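Local coordinates for protein levoglucosan dehydrogenase (Pseudarthrobacter phenanthrenivorans, PDB 6A3F) that catalyses the NAD(+)-dependent oxidation of the anhydrosugar levoglucosan to 3-dehydrolevoglucosan, working as a homotetramer of the Gfo/Idh/MocA family, at residues Val149-Arg154 and Ala211-Asp216; Pro157-Ala162 and Ala218-Gly223; Glu238-Ser243 and Gly257-Val262; Trp195-Ser200 and Val264-Met269; Lys59-Ala64 and Phe76-Ser81. All coordinates share one frame; numbering follows the deposited sequence.

Contact 1: residues Val149-Arg154 and Ala211-Asp216; sequences VAFNYR and ATHVID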
# COMPACT_ATOMS: atom_id res chain seq x y z
N VAL B 149 -29.22 16.94 -3.04
CA VAL B 149 -28.69 16.20 -4.21
C VAL B 149 -27.73 15.11 -3.70
O VAL B 149 -27.02 15.34 -2.72
CB VAL B 149 -28.04 17.14 -5.25
CG1 VAL B 149 -26.87 17.93 -4.71
CG2 VAL B 149 -27.67 16.39 -6.51
N ALA B 150 -27.75 13.94 -4.32
CA ALA B 150 -27.15 12.69 -3.75
C ALA B 150 -25.65 12.60 -4.06
O ALA B 150 -25.24 11.61 -4.73
CB ALA B 150 -27.87 11.48 -4.31
N PHE B 151 -24.87 13.60 -3.64
CA PHE B 151 -23.40 13.48 -3.65
C PHE B 151 -22.99 12.71 -2.37
O PHE B 151 -22.41 13.24 -1.39
CB PHE B 151 -22.73 14.85 -3.80
CG PHE B 151 -22.90 15.50 -5.15
CD1 PHE B 151 -22.55 14.83 -6.31
CD2 PHE B 151 -23.45 16.78 -5.25
CE1 PHE B 151 -22.70 15.42 -7.55
CE2 PHE B 151 -23.61 17.37 -6.49
CZ PHE B 151 -23.26 16.68 -7.64
N ASN B 152 -23.34 11.44 -2.36
CA ASN B 152 -23.31 10.61 -1.17
C ASN B 152 -21.86 10.38 -0.70
O ASN B 152 -21.63 10.13 0.51
CB ASN B 152 -24.03 9.29 -1.40
CG ASN B 152 -23.35 8.48 -2.47
OD1 ASN B 152 -23.38 8.91 -3.62
ND2 ASN B 152 -22.66 7.40 -2.07
N TYR B 153 -20.88 10.46 -1.62
CA TYR B 153 -19.53 10.11 -1.28
C TYR B 153 -18.92 11.14 -0.34
O TYR B 153 -17.97 10.79 0.38
CB TYR B 153 -18.65 9.94 -2.51
CG TYR B 153 -18.97 8.73 -3.35
CD1 TYR B 153 -18.81 7.45 -2.86
CD2 TYR B 153 -19.50 8.90 -4.63
CE1 TYR B 153 -19.10 6.35 -3.64
CE2 TYR B 153 -19.82 7.80 -5.41
CZ TYR B 153 -19.57 6.52 -4.93
OH TYR B 153 -19.85 5.41 -5.69
N ARG B 154 -19.46 12.35 -0.25
CA ARG B 154 -18.89 13.29 0.72
C ARG B 154 -19.23 12.88 2.16
O ARG B 154 -18.62 13.44 3.09
CB ARG B 154 -19.30 14.72 0.40
CG ARG B 154 -20.73 15.06 0.81
CD ARG B 154 -20.95 16.48 1.34
NE ARG B 154 -20.90 17.52 0.31
CZ ARG B 154 -21.27 18.79 0.50
NH1 ARG B 154 -21.72 19.17 1.69
NH2 ARG B 154 -21.15 19.69 -0.46
N ALA B 211 -17.27 13.13 -12.63
CA ALA B 211 -16.53 14.31 -12.16
C ALA B 211 -17.34 15.14 -11.17
O ALA B 211 -16.74 15.79 -10.30
CB ALA B 211 -16.07 15.13 -13.33
N THR B 212 -18.68 15.18 -11.28
CA THR B 212 -19.49 15.97 -10.36
C THR B 212 -19.27 15.52 -8.91
O THR B 212 -19.34 16.35 -8.00
CB THR B 212 -20.97 15.93 -10.76
OG1 THR B 212 -21.30 14.55 -10.84
CG2 THR B 212 -21.26 16.61 -12.09
N HIS B 213 -19.05 14.21 -8.69
CA HIS B 213 -18.76 13.72 -7.31
C HIS B 213 -17.49 14.39 -6.77
O HIS B 213 -17.40 14.82 -5.59
CB HIS B 213 -18.63 12.19 -7.30
CG HIS B 213 -19.91 11.45 -7.44
ND1 HIS B 213 -20.91 11.59 -6.55
CD2 HIS B 213 -20.31 10.49 -8.33
CE1 HIS B 213 -21.91 10.78 -6.90
NE2 HIS B 213 -21.56 10.09 -7.99
N VAL B 214 -16.48 14.49 -7.62
CA VAL B 214 -15.20 15.08 -7.25
C VAL B 214 -15.35 16.59 -7.08
O VAL B 214 -14.75 17.17 -6.17
CB VAL B 214 -14.08 14.75 -8.26
CG1 VAL B 214 -12.73 15.35 -7.85
CG2 VAL B 214 -13.97 13.24 -8.38
N ILE B 215 -16.10 17.24 -7.98
CA ILE B 215 -16.35 18.69 -7.87
C ILE B 215 -17.06 19.01 -6.56
O ILE B 215 -16.65 19.97 -5.87
CB ILE B 215 -17.13 19.19 -9.11
CG1 ILE B 215 -16.24 19.08 -10.35
CG2 ILE B 215 -17.64 20.59 -8.92
CD1 ILE B 215 -17.01 19.20 -11.63
N ASP B 216 -18.02 18.18 -6.15
CA ASP B 216 -18.71 18.37 -4.88
C ASP B 216 -17.71 18.30 -3.73
O ASP B 216 -17.71 19.18 -2.80
CB ASP B 216 -19.86 17.38 -4.63
CG ASP B 216 -20.46 17.54 -3.24
OD1 ASP B 216 -21.19 18.54 -2.99
OD2 ASP B 216 -20.11 16.73 -2.33

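Contact 2: residues Pro157-Ala162 and Ala218-Gly223; sequences PAVALA and ARYLVG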
# COMPACT_ATOMS: atom_id res chain seq x y z
N PRO B 157 -17.14 8.57 5.99
CA PRO B 157 -16.63 9.17 7.20
C PRO B 157 -15.23 9.78 7.00
O PRO B 157 -14.97 10.84 7.55
CB PRO B 157 -16.69 8.06 8.24
CG PRO B 157 -17.90 7.30 7.80
CD PRO B 157 -17.81 7.32 6.29
N ALA B 158 -14.34 9.12 6.27
CA ALA B 158 -13.00 9.62 5.99
C ALA B 158 -13.01 11.02 5.35
O ALA B 158 -12.13 11.82 5.60
CB ALA B 158 -12.30 8.63 5.11
N VAL B 159 -13.98 11.27 4.48
CA VAL B 159 -14.09 12.55 3.81
C VAL B 159 -14.58 13.64 4.79
O VAL B 159 -14.01 14.76 4.81
CB VAL B 159 -15.01 12.43 2.57
CG1 VAL B 159 -15.19 13.80 1.90
CG2 VAL B 159 -14.45 11.37 1.62
N ALA B 160 -15.55 13.30 5.62
CA ALA B 160 -15.98 14.22 6.71
C ALA B 160 -14.84 14.44 7.70
O ALA B 160 -14.74 15.51 8.27
CB ALA B 160 -17.18 13.66 7.41
N LEU B 161 -14.01 13.43 7.94
CA LEU B 161 -12.80 13.59 8.78
C LEU B 161 -11.83 14.60 8.15
O LEU B 161 -11.20 15.41 8.85
CB LEU B 161 -12.13 12.22 8.94
CG LEU B 161 -10.84 12.23 9.77
CD1 LEU B 161 -11.14 12.73 11.18
CD2 LEU B 161 -10.26 10.83 9.86
N ALA B 162 -11.61 14.50 6.85
CA ALA B 162 -10.76 15.49 6.12
C ALA B 162 -11.30 16.91 6.35
O ALA B 162 -10.54 17.88 6.62
CB ALA B 162 -10.74 15.18 4.65
N ALA B 218 -14.47 19.01 -3.92
CA ALA B 218 -13.64 20.21 -4.00
C ALA B 218 -14.38 21.39 -3.36
O ALA B 218 -13.77 22.17 -2.62
CB ALA B 218 -13.26 20.50 -5.40
N ARG B 219 -15.68 21.51 -3.61
CA ARG B 219 -16.45 22.63 -3.04
C ARG B 219 -16.52 22.46 -1.52
O ARG B 219 -16.42 23.44 -0.75
CB ARG B 219 -17.82 22.71 -3.70
CG ARG B 219 -17.80 23.25 -5.12
CD ARG B 219 -19.25 23.42 -5.61
NE ARG B 219 -19.93 24.49 -4.90
CZ ARG B 219 -20.88 24.35 -3.98
NH1 ARG B 219 -21.36 23.17 -3.64
NH2 ARG B 219 -21.34 25.43 -3.37
N TYR B 220 -16.69 21.22 -1.07
CA TYR B 220 -16.88 20.90 0.36
C TYR B 220 -15.59 21.17 1.16
O TYR B 220 -15.61 21.73 2.26
CB TYR B 220 -17.39 19.46 0.48
CG TYR B 220 -17.54 18.88 1.87
CD1 TYR B 220 -18.27 19.54 2.85
CD2 TYR B 220 -16.94 17.68 2.21
CE1 TYR B 220 -18.43 19.00 4.12
CE2 TYR B 220 -17.11 17.11 3.47
CZ TYR B 220 -17.86 17.77 4.43
OH TYR B 220 -18.01 17.22 5.66
N LEU B 221 -14.48 20.71 0.64
CA LEU B 221 -13.24 20.70 1.37
C LEU B 221 -12.44 21.97 1.10
O LEU B 221 -11.64 22.35 1.97
CB LEU B 221 -12.39 19.48 0.95
CG LEU B 221 -13.04 18.12 1.22
CD1 LEU B 221 -12.24 17.00 0.55
CD2 LEU B 221 -13.19 17.86 2.70
N VAL B 222 -12.51 22.55 -0.13
CA VAL B 222 -11.64 23.69 -0.51
C VAL B 222 -12.45 24.99 -0.55
O VAL B 222 -12.11 25.96 0.15
CB VAL B 222 -10.93 23.47 -1.86
CG1 VAL B 222 -9.99 24.61 -2.20
CG2 VAL B 222 -10.17 22.16 -1.84
N GLY B 223 -13.50 25.03 -1.39
CA GLY B 223 -14.37 26.21 -1.54
C GLY B 223 -14.88 26.35 -2.97
O GLY B 223 -14.77 25.40 -3.80

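Contact 3: residues Glu238-Ser243 and Gly257-Val262; sequences ERPLQS and GPKGPV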
# COMPACT_ATOMS: atom_id res chain seq x y z
N GLU B 238 -18.01 5.04 -30.81
CA GLU B 238 -19.12 4.28 -31.34
C GLU B 238 -19.36 3.07 -30.44
O GLU B 238 -18.43 2.36 -30.10
CB GLU B 238 -18.71 3.90 -32.77
CG GLU B 238 -19.51 2.86 -33.47
CD GLU B 238 -19.08 2.86 -34.93
OE1 GLU B 238 -18.30 1.98 -35.31
OE2 GLU B 238 -19.47 3.81 -35.64
N ARG B 239 -20.61 2.75 -30.17
CA ARG B 239 -20.91 1.50 -29.45
C ARG B 239 -22.13 0.79 -30.06
O ARG B 239 -22.99 1.41 -30.70
CB ARG B 239 -21.22 1.76 -27.98
CG ARG B 239 -20.01 2.22 -27.16
CD ARG B 239 -20.41 2.72 -25.78
NE ARG B 239 -19.24 3.16 -25.02
CZ ARG B 239 -18.29 2.36 -24.51
NH1 ARG B 239 -18.36 1.04 -24.62
NH2 ARG B 239 -17.23 2.91 -23.90
N PRO B 240 -22.20 -0.51 -29.82
CA PRO B 240 -23.34 -1.26 -30.32
C PRO B 240 -24.60 -1.01 -29.51
O PRO B 240 -24.56 -1.04 -28.30
CB PRO B 240 -22.97 -2.75 -30.13
CG PRO B 240 -21.91 -2.71 -29.05
CD PRO B 240 -21.17 -1.41 -29.29
N LEU B 241 -25.75 -0.84 -30.18
CA LEU B 241 -26.98 -0.85 -29.45
C LEU B 241 -27.23 -2.28 -28.95
O LEU B 241 -26.75 -3.23 -29.54
CB LEU B 241 -28.09 -0.34 -30.39
CG LEU B 241 -28.07 1.16 -30.70
CD1 LEU B 241 -28.86 1.48 -31.97
CD2 LEU B 241 -28.62 1.99 -29.54
N GLN B 242 -27.97 -2.42 -27.85
CA GLN B 242 -28.52 -3.73 -27.38
C GLN B 242 -29.85 -3.99 -28.09
O GLN B 242 -30.80 -3.26 -27.84
CB GLN B 242 -28.79 -3.74 -25.87
CG GLN B 242 -27.53 -3.73 -25.03
CD GLN B 242 -27.79 -3.74 -23.54
OE1 GLN B 242 -28.30 -2.78 -22.95
NE2 GLN B 242 -27.43 -4.84 -22.90
N SER B 243 -29.90 -4.99 -28.97
CA SER B 243 -31.11 -5.21 -29.84
C SER B 243 -32.29 -5.73 -28.99
O SER B 243 -33.48 -5.58 -29.34
CB SER B 243 -30.79 -6.14 -31.00
OG SER B 243 -30.83 -7.50 -30.63
N GLY B 257 -27.28 -4.84 -31.83
CA GLY B 257 -27.85 -4.17 -33.02
C GLY B 257 -26.82 -3.32 -33.73
O GLY B 257 -25.60 -3.51 -33.57
N PRO B 258 -27.30 -2.39 -34.55
CA PRO B 258 -26.49 -1.37 -35.15
C PRO B 258 -25.57 -0.59 -34.19
O PRO B 258 -25.92 -0.39 -33.04
CB PRO B 258 -27.52 -0.36 -35.70
CG PRO B 258 -28.71 -1.24 -35.99
CD PRO B 258 -28.72 -2.23 -34.85
N LYS B 259 -24.43 -0.14 -34.69
CA LYS B 259 -23.61 0.81 -33.93
C LYS B 259 -24.24 2.19 -33.95
O LYS B 259 -24.82 2.60 -34.95
CB LYS B 259 -22.23 0.99 -34.56
CG LYS B 259 -21.41 -0.27 -34.73
CD LYS B 259 -20.97 -0.86 -33.44
CE LYS B 259 -20.14 -2.10 -33.67
NZ LYS B 259 -18.79 -1.76 -34.17
N GLY B 260 -24.03 2.94 -32.88
CA GLY B 260 -24.43 4.34 -32.78
C GLY B 260 -23.30 5.15 -32.15
O GLY B 260 -22.38 4.56 -31.58
N PRO B 261 -23.31 6.48 -32.34
CA PRO B 261 -22.18 7.28 -31.92
C PRO B 261 -22.32 7.65 -30.44
O PRO B 261 -23.39 7.82 -29.90
CB PRO B 261 -22.21 8.55 -32.79
CG PRO B 261 -23.70 8.77 -32.99
CD PRO B 261 -24.26 7.35 -33.09
N VAL B 262 -21.16 7.81 -29.81
CA VAL B 262 -21.10 8.36 -28.47
C VAL B 262 -20.82 9.85 -28.62
O VAL B 262 -19.72 10.22 -29.07
CB VAL B 262 -19.98 7.65 -27.67
CG1 VAL B 262 -19.77 8.34 -26.32
CG2 VAL B 262 -20.24 6.15 -27.52

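Contact 4: residues Trp195-Ser200 and Val264-Met269; sequences WRFQKS and VDDEVM. With SO4 (sulfate ion), chain E.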
# COMPACT_ATOMS: atom_id res chain seq x y z
N TRP B 195 -28.02 5.05 -22.19
CA TRP B 195 -28.36 6.43 -21.99
C TRP B 195 -27.16 7.23 -21.46
O TRP B 195 -27.10 8.45 -21.70
CB TRP B 195 -29.57 6.59 -21.08
CG TRP B 195 -29.35 6.33 -19.62
CD1 TRP B 195 -29.57 5.14 -18.98
CD2 TRP B 195 -28.88 7.26 -18.61
NE1 TRP B 195 -29.30 5.28 -17.64
CE2 TRP B 195 -28.86 6.55 -17.38
CE3 TRP B 195 -28.50 8.61 -18.60
CZ2 TRP B 195 -28.46 7.14 -16.17
CZ3 TRP B 195 -28.12 9.20 -17.41
CH2 TRP B 195 -28.12 8.47 -16.21
N ARG B 196 -26.28 6.58 -20.69
CA ARG B 196 -25.12 7.30 -20.13
C ARG B 196 -24.15 7.72 -21.24
O ARG B 196 -23.25 8.54 -20.97
CB ARG B 196 -24.35 6.42 -19.12
CG ARG B 196 -25.11 6.11 -17.84
CD ARG B 196 -24.27 5.36 -16.82
NE ARG B 196 -24.97 5.30 -15.56
CZ ARG B 196 -26.01 4.50 -15.32
NH1 ARG B 196 -26.41 3.65 -16.25
NH2 ARG B 196 -26.67 4.60 -14.17
N PHE B 197 -24.32 7.24 -22.49
CA PHE B 197 -23.47 7.66 -23.58
C PHE B 197 -24.23 8.58 -24.54
O PHE B 197 -23.71 8.84 -25.63
CB PHE B 197 -22.88 6.44 -24.30
CG PHE B 197 -21.98 5.63 -23.40
CD1 PHE B 197 -20.69 6.04 -23.12
CD2 PHE B 197 -22.46 4.49 -22.76
CE1 PHE B 197 -19.89 5.33 -22.25
CE2 PHE B 197 -21.67 3.80 -21.85
CZ PHE B 197 -20.38 4.22 -21.60
N GLN B 198 -25.34 9.16 -24.11
CA GLN B 198 -26.19 9.92 -25.06
C GLN B 198 -26.41 11.32 -24.52
O GLN B 198 -27.11 11.48 -23.55
CB GLN B 198 -27.53 9.20 -25.24
CG GLN B 198 -27.38 7.83 -25.87
CD GLN B 198 -28.67 7.27 -26.38
OE1 GLN B 198 -29.49 6.72 -25.62
NE2 GLN B 198 -28.84 7.35 -27.69
N LYS B 199 -25.84 12.34 -25.18
CA LYS B 199 -25.91 13.70 -24.71
C LYS B 199 -27.37 14.14 -24.50
O LYS B 199 -27.63 15.00 -23.67
CB LYS B 199 -25.19 14.60 -25.71
CG LYS B 199 -25.21 16.10 -25.46
CD LYS B 199 -24.40 16.82 -26.54
CE LYS B 199 -24.02 18.23 -26.17
NZ LYS B 199 -25.23 19.07 -26.04
N SER B 200 -28.29 13.62 -25.31
CA SER B 200 -29.72 14.06 -25.28
C SER B 200 -30.43 13.56 -24.01
O SER B 200 -31.43 14.16 -23.60
CB SER B 200 -30.46 13.63 -26.55
OG SER B 200 -30.52 12.22 -26.66
N VAL B 264 -20.67 12.07 -26.12
CA VAL B 264 -20.31 12.65 -24.86
C VAL B 264 -18.86 12.32 -24.61
O VAL B 264 -18.31 11.52 -25.31
CB VAL B 264 -21.18 12.15 -23.69
CG1 VAL B 264 -22.60 12.63 -23.84
CG2 VAL B 264 -21.08 10.65 -23.53
N ASP B 265 -18.32 12.95 -23.56
CA ASP B 265 -16.97 12.76 -23.14
C ASP B 265 -16.82 11.43 -22.36
O ASP B 265 -17.67 11.14 -21.53
CB ASP B 265 -16.61 13.96 -22.23
CG ASP B 265 -17.50 14.06 -21.00
OD1 ASP B 265 -18.69 14.42 -21.12
OD2 ASP B 265 -17.03 13.80 -19.85
N ASP B 266 -15.76 10.69 -22.67
CA ASP B 266 -15.28 9.54 -21.87
C ASP B 266 -14.34 10.01 -20.72
O ASP B 266 -14.15 9.30 -19.73
CB ASP B 266 -14.50 8.56 -22.72
CG ASP B 266 -15.41 7.70 -23.63
OD1 ASP B 266 -16.59 7.42 -23.27
OD2 ASP B 266 -14.86 7.35 -24.71
N GLU B 267 -13.84 11.24 -20.85
CA GLU B 267 -12.77 11.73 -20.00
C GLU B 267 -12.78 13.26 -19.98
O GLU B 267 -13.01 13.89 -21.03
CB GLU B 267 -11.42 11.22 -20.49
CG GLU B 267 -10.25 11.63 -19.61
CD GLU B 267 -8.98 10.83 -19.83
OE1 GLU B 267 -9.09 9.67 -20.20
OE2 GLU B 267 -7.86 11.37 -19.63
N VAL B 268 -12.57 13.82 -18.77
CA VAL B 268 -12.46 15.23 -18.59
C VAL B 268 -11.22 15.51 -17.73
O VAL B 268 -11.00 14.83 -16.74
CB VAL B 268 -13.73 15.84 -17.96
CG1 VAL B 268 -14.11 15.20 -16.63
CG2 VAL B 268 -13.60 17.35 -17.80
N MET B 269 -10.40 16.46 -18.14
CA MET B 269 -9.49 17.06 -17.18
C MET B 269 -9.68 18.57 -17.17
O MET B 269 -9.93 19.18 -18.22
CB MET B 269 -8.02 16.68 -17.44
CG MET B 269 -7.38 17.26 -18.66
SD MET B 269 -5.64 16.74 -18.96
CE MET B 269 -5.50 17.15 -20.70
S SO4 E . -29.78 2.78 -14.85
O1 SO4 E . -29.43 3.88 -13.90
O2 SO4 E . -28.57 2.37 -15.63
O3 SO4 E . -30.33 1.62 -14.08
O4 SO4 E . -30.80 3.33 -15.79

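Contact 5: residues Lys59-Ala64 and Phe76-Ser81; sequences KVIAEA and FGFENS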
# COMPACT_ATOMS: atom_id res chain seq x y z
N LYS B 59 -43.16 3.90 1.40
CA LYS B 59 -44.61 3.92 1.21
C LYS B 59 -44.96 3.46 -0.20
O LYS B 59 -45.81 2.57 -0.39
CB LYS B 59 -45.17 5.32 1.50
CG LYS B 59 -46.70 5.39 1.53
CD LYS B 59 -47.32 4.43 2.53
CE LYS B 59 -48.74 4.83 2.87
NZ LYS B 59 -49.22 4.16 4.10
N VAL B 60 -44.31 4.06 -1.19
CA VAL B 60 -44.65 3.78 -2.59
C VAL B 60 -43.40 3.86 -3.46
O VAL B 60 -42.57 4.71 -3.24
CB VAL B 60 -45.73 4.76 -3.07
CG1 VAL B 60 -45.25 6.19 -3.14
CG2 VAL B 60 -46.30 4.33 -4.41
N ILE B 61 -43.32 2.99 -4.47
CA ILE B 61 -42.26 3.00 -5.48
C ILE B 61 -42.91 3.07 -6.87
O ILE B 61 -43.89 2.41 -7.13
CB ILE B 61 -41.33 1.78 -5.32
CG1 ILE B 61 -40.10 1.84 -6.23
CG2 ILE B 61 -42.09 0.47 -5.47
CD1 ILE B 61 -39.05 0.83 -5.85
N ALA B 62 -42.33 3.91 -7.72
CA ALA B 62 -42.74 4.03 -9.14
C ALA B 62 -41.69 3.40 -10.03
O ALA B 62 -40.49 3.69 -9.87
CB ALA B 62 -42.89 5.48 -9.48
N GLU B 63 -42.12 2.57 -10.97
CA GLU B 63 -41.28 2.11 -12.06
C GLU B 63 -42.04 2.29 -13.39
O GLU B 63 -43.17 2.79 -13.40
CB GLU B 63 -40.84 0.66 -11.89
CG GLU B 63 -40.17 0.36 -10.57
CD GLU B 63 -38.78 0.95 -10.37
OE1 GLU B 63 -38.15 1.34 -11.36
OE2 GLU B 63 -38.34 1.04 -9.20
N ALA B 64 -41.40 1.88 -14.47
CA ALA B 64 -41.80 2.23 -15.84
C ALA B 64 -43.15 1.56 -16.18
O ALA B 64 -43.90 2.09 -16.97
CB ALA B 64 -40.71 1.83 -16.80
N PHE B 76 -37.99 -4.49 -2.58
CA PHE B 76 -37.47 -3.39 -1.79
C PHE B 76 -38.35 -3.14 -0.55
O PHE B 76 -37.97 -2.34 0.26
CB PHE B 76 -37.29 -2.13 -2.65
CG PHE B 76 -36.31 -2.29 -3.78
CD1 PHE B 76 -35.12 -2.98 -3.60
CD2 PHE B 76 -36.55 -1.73 -5.02
CE1 PHE B 76 -34.22 -3.16 -4.65
CE2 PHE B 76 -35.64 -1.87 -6.06
CZ PHE B 76 -34.49 -2.60 -5.89
N GLY B 77 -39.47 -3.86 -0.36
CA GLY B 77 -40.26 -3.69 0.87
C GLY B 77 -41.06 -2.40 0.92
O GLY B 77 -41.19 -1.81 2.01
N PHE B 78 -41.58 -1.95 -0.23
CA PHE B 78 -42.53 -0.85 -0.30
C PHE B 78 -43.97 -1.37 -0.25
O PHE B 78 -44.26 -2.43 -0.81
CB PHE B 78 -42.33 -0.05 -1.58
CG PHE B 78 -41.14 0.86 -1.50
CD1 PHE B 78 -39.86 0.34 -1.57
CD2 PHE B 78 -41.31 2.22 -1.34
CE1 PHE B 78 -38.76 1.18 -1.53
CE2 PHE B 78 -40.21 3.05 -1.26
CZ PHE B 78 -38.94 2.52 -1.36
N GLU B 79 -44.80 -0.62 0.46
CA GLU B 79 -46.18 -0.98 0.69
C GLU B 79 -46.96 -0.98 -0.63
O GLU B 79 -47.74 -1.88 -0.87
CB GLU B 79 -46.80 -0.01 1.70
CG GLU B 79 -48.30 -0.20 1.86
CD GLU B 79 -48.97 0.60 2.97
OE1 GLU B 79 -48.24 1.20 3.79
OE2 GLU B 79 -50.22 0.59 3.01
N ASN B 80 -46.75 0.05 -1.47
CA ASN B 80 -47.55 0.31 -2.67
C ASN B 80 -46.62 0.50 -3.86
O ASN B 80 -45.45 0.82 -3.64
CB ASN B 80 -48.39 1.57 -2.52
CG ASN B 80 -49.27 1.50 -1.29
OD1 ASN B 80 -49.05 2.22 -0.29
ND2 ASN B 80 -50.15 0.54 -1.29
N SER B 81 -47.18 0.36 -5.07
CA SER B 81 -46.47 0.53 -6.33
C SER B 81 -47.35 1.24 -7.37
O SER B 81 -48.56 1.20 -7.28
CB SER B 81 -46.02 -0.77 -6.86
OG SER B 81 -47.11 -1.58 -7.24

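Contact 1: residues Val149-Arg154 and Ala211-Asp216
Asp216, Phe151 and His213 carry this buried contact, in which the loop and 3-10 turn that follow strand 147-149, the last strand of the Rossmann sheet in this Gfo/Idh/MocA dehydrogenase, lie against helix 206-221 of the substrate-binding domain. Asp216 serves two partners. Its CB sits over one face of the Phe151 ring, a CH-pi contact 3.9 Å from the centroid, while its carboxylate takes a side-on, two-nitrogen salt bridge from Arg154. The Arg154 chain bends at chi2 and chi3 to turn its guanidinium nearly coplanar with that carboxylate, the planes 22° apart; Ser377 receives NH1 of the same group. His213 ND1 lies at the edge of the Phe151 ring, 3.6 Å from CD1, the two rings meeting obliquely, and Phe151 CE1 approaches Thr212 O at 3.5 Å. Two residues on, in the 3-10 turn, Tyr153 points its ring edge at the face of His213, an edge-to-face pair with planes at 81°, which completes an aromatic cluster. Tyr153 and His213 both bind levoglucosan, and Ala150 and Asn152 bind NADH, so the interface between domains also forms part of the active site. In the salt bridge, Arg154 NE meets the syn lone pair of Asp216 OD2 at 2.9 Å, almost straight at 175°, whereas the NH2 to OD1 bond is more bent.

Contact 2: residues Pro157-Ala162 and Ala218-Gly223
Val159 is the first residue of segment 157-162, on helix 157-167, to meet the end of helix 206-221, and it does so through both side chain and backbone. With CG1 anti to its own N (chi1 177°), that methyl comes 4.1 Å from CE2 of the Tyr220 ring, while the Val159 carbonyl O is 3.8 Å from the Leu221 methyl CD2. At Ala160 the touching shifts to the far end of the tyrosine: Tyr220 OH lies 3.8 Å from Ala160 CA, which sits at the ring edge near its plane, and CB is only slightly farther from the hydroxyl. The tyrosine thus reaches along the flank of the neighbouring helix. Ala162, nearly one turn on from Val159, points toward the partner helix and sets its CB 4.1 Å from Leu221 CD2, so that this one methyl touches both Val159 O and Ala162 CB. No hydrogen bond joins the two segments; the contact is light helix-helix packing, built from small residues on one side and larger ones on the other. Both helices lie on the large mixed sheet of the C-terminal domain, where Val159, Ala162 and Leu221 all pack on Phe297 of strand 294-301, Val159 reaches Phe308 of strand 304-309, and Ala218 rests on Phe177 of strand 174-182.

Contact 3: residues Glu238-Ser243 and Gly257-Val262
Lys259 bends at chi2 (-68°) and again at chi4, while Glu238 runs extended beyond a CG that stands anti to its backbone N (chi1 167°), and the two side chains cross at about a right angle. The aliphatic parts do the touching, Glu238 CG lying 3.5 Å from Lys259 CB. Their charged ends stay farther apart: OE1 of Glu238 and NZ of Lys259 form a long salt bridge of 3.9 Å at the exposed surface. The bend also lays Lys259 CD beside Pro240, on the same face of the sheet. These residues belong to a two-stranded antiparallel ribbon at the edge of the C-terminal domain, with Glu238-Pro261 and Pro240-Lys259 as non-hydrogen-bonded pairs flanking the hydrogen-bonded pair Arg239-Gly260. Arg239 N gives to Gly260 O and Gly260 N returns to Arg239 O, both at 2.9 Å. Farther along, Leu241 N reaches Pro258 O, and Gly257 N meets Leu241 O at 2.8 Å. On the Arg239 face, the extended arginine passes Val262, whose CG2 lies 3.8 Å from Arg239 CD; the guanidinium then goes on to the carbonyls of Ser186, Asp188 and Ser191 and makes a cation-pi contact with Phe197.

Contact 4: residues Trp195-Ser200 and Val264-Met269
The Phe197 ring meets Asp266 at its edge, CE1 lying 4.0 Å from OD1 near the ring plane, with ring and carboxylate planes 75° apart. Two other flat groups overlap at the start of the same segment: CG of Arg196 lies over one face of the Trp195 indole, and Trp195 CZ2 lies over the face of the Arg196 guanidinium. Both turn an edge to a bound sulfate. Trp195 NE1 gives a bond of 3.1 Å to O4, and Arg196 supplies two nitrogens, NH1 to O2 at 2.6 Å and NH2 to O1 at 2.9 Å.

The packing between the segments falls mainly to Val264. Its CG1 stands 3.5 Å from Lys199 N and touches Lys199 CB, while CG2, set between the backbone N and carbonyl carbon of Val264, approaches Phe197 O at 3.8 Å. No hydrogen bond crosses, and the polar groups are held by others: Asp266 OD2 accepts from the backbone N atoms of Trp235 and Ile236, and the backbone N of Lys199 is bonded to Asp263 OD1. At the start of strand 267-274 is a classic beta bulge, in which Asp266 and Glu267 both face Ser233 of strand 225-233.

Trp195 and Arg196 bind NADH, and Arg196 also binds levoglucosan. The sulfate, probably from the crystallisation liquor, indicates that the Arg196 guanidinium and the indole N-H can together hold an anion, consistent with their role in binding NADH.

Contact 5: residues Lys59-Ala64 and Phe76-Ser81
Lys59 and Glu79 lie just before the parallel pairing of strands 55-62 and 80-82, which starts at Val60-Asn80; helix 66-76 joins the strands as a beta-alpha-beta unit of the Rossmann fold. Lys59 O accepts from Asn80 N at 2.9 Å, and Asn80 O in turn accepts from Ile61 N at 3.2 Å, so Asn80 bonds to the residues on either side of Val60. Two CA-H...O contacts add to this, Val60 CA to Asn80 O and Ser81 CA to Ile61 O. The Lys59 and Glu79 side chains run alongside each other in the same direction, and NZ meets OE1 at 3.1 Å in a salt bridge, coming from above the carboxylate plane. On the other strand edge, Lys59, Val60 and Ala62 bond to strand 23-30. Glu63, just past the strand end, binds NADH. On the face of the sheet that carries Ile61, this residue packs across two phenylalanines: its CD1 lies 3.7 Å from CD2 at the edge of Phe76, and its CB stands over the face of Phe78, 4.1 Å from the ring centroid.

Contacts 1 and 4 both contribute to the active site: contact 1 brings levoglucosan and NADH residues together near the chain centre, contact 4 adds Trp195 and Arg196, and their centres lie about 17 Å apart, with Ala211 CB touching Val268 CG1 at 3.8 Å. Contact 2 continues helix 206-221 from contact 1 (centres about 11 Å apart); Val159 CG1 packs 3.6 Å from Arg154 O. Contact 3 is tied to contact 4, about 14 Å away between centres, where Arg239 NE lies 3.6 Å from Phe197 CE1. Contact 5 stands apart in the Rossmann domain, its centre about 26 Å from that of contact 1, and supplies Glu63 to the same cofactor site.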